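Local coordinates for putative glycosidase ph117-related (PDB 5A7V), which binds mannose in its pocket and, as a GH130-family member, probably cleaves or phosphorolyses beta-mannosidic linkages, at residues N57-C62 with Y68-S73. Sequence-based numbering, arbitrary orientation.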
loop_
_atom_site.group_PDB
_atom_site.type_symbol
_atom_site.label_atom_id
_atom_site.label_comp_id
_atom_site.label_asym_id
_atom_site.label_seq_id
_atom_site.Cartn_x
_atom_site.Cartn_y
_atom_site.Cartn_z
ATOM N N ASN A 57 -3.943 9.740 -24.077
ATOM C CA ASN A 57 -4.402 11.050 -24.565
ATOM C C ASN A 57 -4.789 12.078 -23.519
ATOM O O ASN A 57 -5.061 13.210 -23.883
ATOM C CB ASN A 57 -5.621 10.840 -25.500
ATOM C CG ASN A 57 -6.942 10.656 -24.702
ATOM O OD1 ASN A 57 -7.570 11.654 -24.252
ATOM N ND2 ASN A 57 -7.355 9.420 -24.494
ATOM N N THR A 58 -4.855 11.656 -22.257
ATOM C CA THR A 58 -5.294 12.578 -21.224
ATOM C C THR A 58 -4.117 13.448 -20.782
ATOM O O THR A 58 -3.079 12.964 -20.314
ATOM C CB THR A 58 -5.867 11.833 -20.013
ATOM O OG1 THR A 58 -5.061 10.692 -19.762
ATOM C CG2 THR A 58 -7.282 11.336 -20.288
ATOM N N LYS A 59 -4.265 14.741 -20.908
ATOM C CA LYS A 59 -3.186 15.663 -20.594
ATOM C C LYS A 59 -3.567 16.491 -19.354
ATOM O O LYS A 59 -4.744 16.679 -19.050
ATOM C CB LYS A 59 -2.945 16.594 -21.801
ATOM C CG LYS A 59 -2.732 15.919 -23.148
ATOM C CD LYS A 59 -1.463 15.110 -23.144
ATOM C CE LYS A 59 -1.226 14.426 -24.484
ATOM N NZ LYS A 59 -0.839 15.418 -25.534
ATOM N N PHE A 60 -2.535 16.982 -18.699
ATOM C CA PHE A 60 -2.598 17.800 -17.491
ATOM C C PHE A 60 -1.645 18.946 -17.667
ATOM O O PHE A 60 -0.491 18.709 -18.019
ATOM C CB PHE A 60 -2.083 16.876 -16.328
ATOM C CG PHE A 60 -1.787 17.556 -15.046
ATOM C CD1 PHE A 60 -2.762 18.310 -14.408
ATOM C CD2 PHE A 60 -0.534 17.411 -14.411
ATOM C CE1 PHE A 60 -2.526 18.869 -13.173
ATOM C CE2 PHE A 60 -0.319 18.012 -13.185
ATOM C CZ PHE A 60 -1.316 18.760 -12.584
ATOM N N TYR A 61 -2.065 20.185 -17.341
ATOM C CA TYR A 61 -1.104 21.295 -17.284
ATOM C C TYR A 61 -0.351 21.207 -15.967
ATOM O O TYR A 61 -0.912 21.483 -14.893
ATOM C CB TYR A 61 -1.813 22.652 -17.424
ATOM C CG TYR A 61 -0.861 23.807 -17.580
ATOM C CD1 TYR A 61 -0.383 24.493 -16.479
ATOM C CD2 TYR A 61 -0.453 24.219 -18.836
ATOM C CE1 TYR A 61 0.463 25.574 -16.610
ATOM C CE2 TYR A 61 0.385 25.302 -19.012
ATOM C CZ TYR A 61 0.834 25.991 -17.891
ATOM O OH TYR A 61 1.669 27.065 -18.096
ATOM N N CYS A 62 0.901 20.800 -16.023
ATOM C CA CYS A 62 1.688 20.561 -14.833
ATOM C C CYS A 62 2.144 21.935 -14.328
ATOM O O CYS A 62 2.827 22.692 -15.033
ATOM C CB CYS A 62 2.906 19.674 -15.145
ATOM S SG CYS A 62 4.068 19.594 -13.764
ATOM N N TYR A 68 1.664 20.999 -20.804
ATOM C CA TYR A 68 0.821 19.838 -20.763
ATOM C C TYR A 68 1.668 18.575 -20.809
ATOM O O TYR A 68 2.566 18.441 -21.659
ATOM C CB TYR A 68 -0.194 19.865 -21.931
ATOM C CG TYR A 68 -1.335 20.786 -21.629
ATOM C CD1 TYR A 68 -2.421 20.347 -20.884
ATOM C CD2 TYR A 68 -1.301 22.070 -22.018
ATOM C CE1 TYR A 68 -3.457 21.185 -20.565
ATOM C CE2 TYR A 68 -2.338 22.964 -21.699
ATOM C CZ TYR A 68 -3.396 22.482 -20.963
ATOM O OH TYR A 68 -4.376 23.388 -20.587
ATOM N N VAL A 69 1.355 17.666 -19.897
ATOM C CA VAL A 69 2.004 16.363 -19.825
ATOM C C VAL A 69 0.957 15.265 -19.876
ATOM O O VAL A 69 -0.139 15.416 -19.326
ATOM C CB VAL A 69 2.871 16.209 -18.557
ATOM C CG1 VAL A 69 3.917 17.279 -18.486
ATOM C CG2 VAL A 69 2.083 16.216 -17.289
ATOM N N ALA A 70 1.309 14.140 -20.531
ATOM C CA ALA A 70 0.449 12.966 -20.557
ATOM C C ALA A 70 0.702 12.170 -19.254
ATOM O O ALA A 70 1.505 11.215 -19.179
ATOM C CB ALA A 70 0.685 12.148 -21.822
ATOM N N TRP A 71 0.029 12.646 -18.205
ATOM C CA TRP A 71 0.341 12.280 -16.827
ATOM C C TRP A 71 0.088 10.835 -16.435
ATOM O O TRP A 71 0.599 10.388 -15.401
ATOM C CB TRP A 71 -0.454 13.219 -15.890
ATOM C CG TRP A 71 -1.943 13.017 -15.946
ATOM C CD1 TRP A 71 -2.809 13.521 -16.865
ATOM C CD2 TRP A 71 -2.732 12.212 -15.062
ATOM N NE1 TRP A 71 -4.087 13.106 -16.604
ATOM C CE2 TRP A 71 -4.076 12.308 -15.486
ATOM C CE3 TRP A 71 -2.435 11.458 -13.922
ATOM C CZ2 TRP A 71 -5.121 11.662 -14.828
ATOM C CZ3 TRP A 71 -3.460 10.819 -13.276
ATOM C CH2 TRP A 71 -4.801 10.932 -13.707
ATOM N N GLU A 72 -0.708 10.113 -17.217
ATOM C CA GLU A 72 -0.999 8.696 -16.917
ATOM C C GLU A 72 -0.757 7.780 -18.115
ATOM O O GLU A 72 -1.398 6.726 -18.254
ATOM C CB GLU A 72 -2.423 8.553 -16.355
ATOM C CG GLU A 72 -3.489 9.084 -17.288
ATOM C CD GLU A 72 -4.920 8.900 -16.808
ATOM O OE1 GLU A 72 -5.117 8.237 -15.772
ATOM O OE2 GLU A 72 -5.862 9.453 -17.470
ATOM N N SER A 73 0.196 8.198 -18.942
ATOM C CA SER A 73 0.420 7.530 -20.190
ATOM C C SER A 73 1.371 6.341 -20.085
ATOM O O SER A 73 1.369 5.484 -20.991
ATOM C CB SER A 73 0.967 8.497 -21.234
ATOM O OG SER A 73 2.239 9.018 -20.871
HETATM O O HOH W 1 -1.769 10.583 -19.888
#
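Tyr61 turns the edge of its ring toward one face of Tyr68 in a T-shaped stack, with planes at 75° and Tyr61 CD2 3.7 Å from Tyr68 CE2. Tyr61 CB already lies over that face, a CH-pi contact 4.0 Å from the Tyr68 centroid; CG anti to the backbone N (chi1 -171°) carries the CD2 edge over it as well. On the hairpin's other face, beside Val69, Phe60 illustrates a second edge-to-face pair, with the Trp71 five-membered ring from the following turn; their closest approach is Phe60 CB to Trp71 CD1, 3.5 Å. Val69 CG2 sits at the Phe60 edge, and Glu72 CG covers the centre of one indole face. The backbones pair at Phe60 and Val69, Phe60 N to Val69 O at 2.9 Å and Val69 N to Phe60 O at 2.8 Å; Tyr61 and Tyr68 form the adjoining non-hydrogen-bonded pair. Beyond the ladder, Thr58 OG1 donates to the anti lone pair of Glu72 OE2 (2.7 Å), and a water bridges Thr58 O to Glu72 N. Glu72 OE1 salt-bridges Arg122 and hydrogen-bonds Tyr92 OH; Trp71 NE1 hydrogen-bonds Lys124 O. Phe60, Cys62 and Val69 rest on Arg108 of strand 107-114, and Trp71 on Tyr92 and Ala94 of strand 87-95.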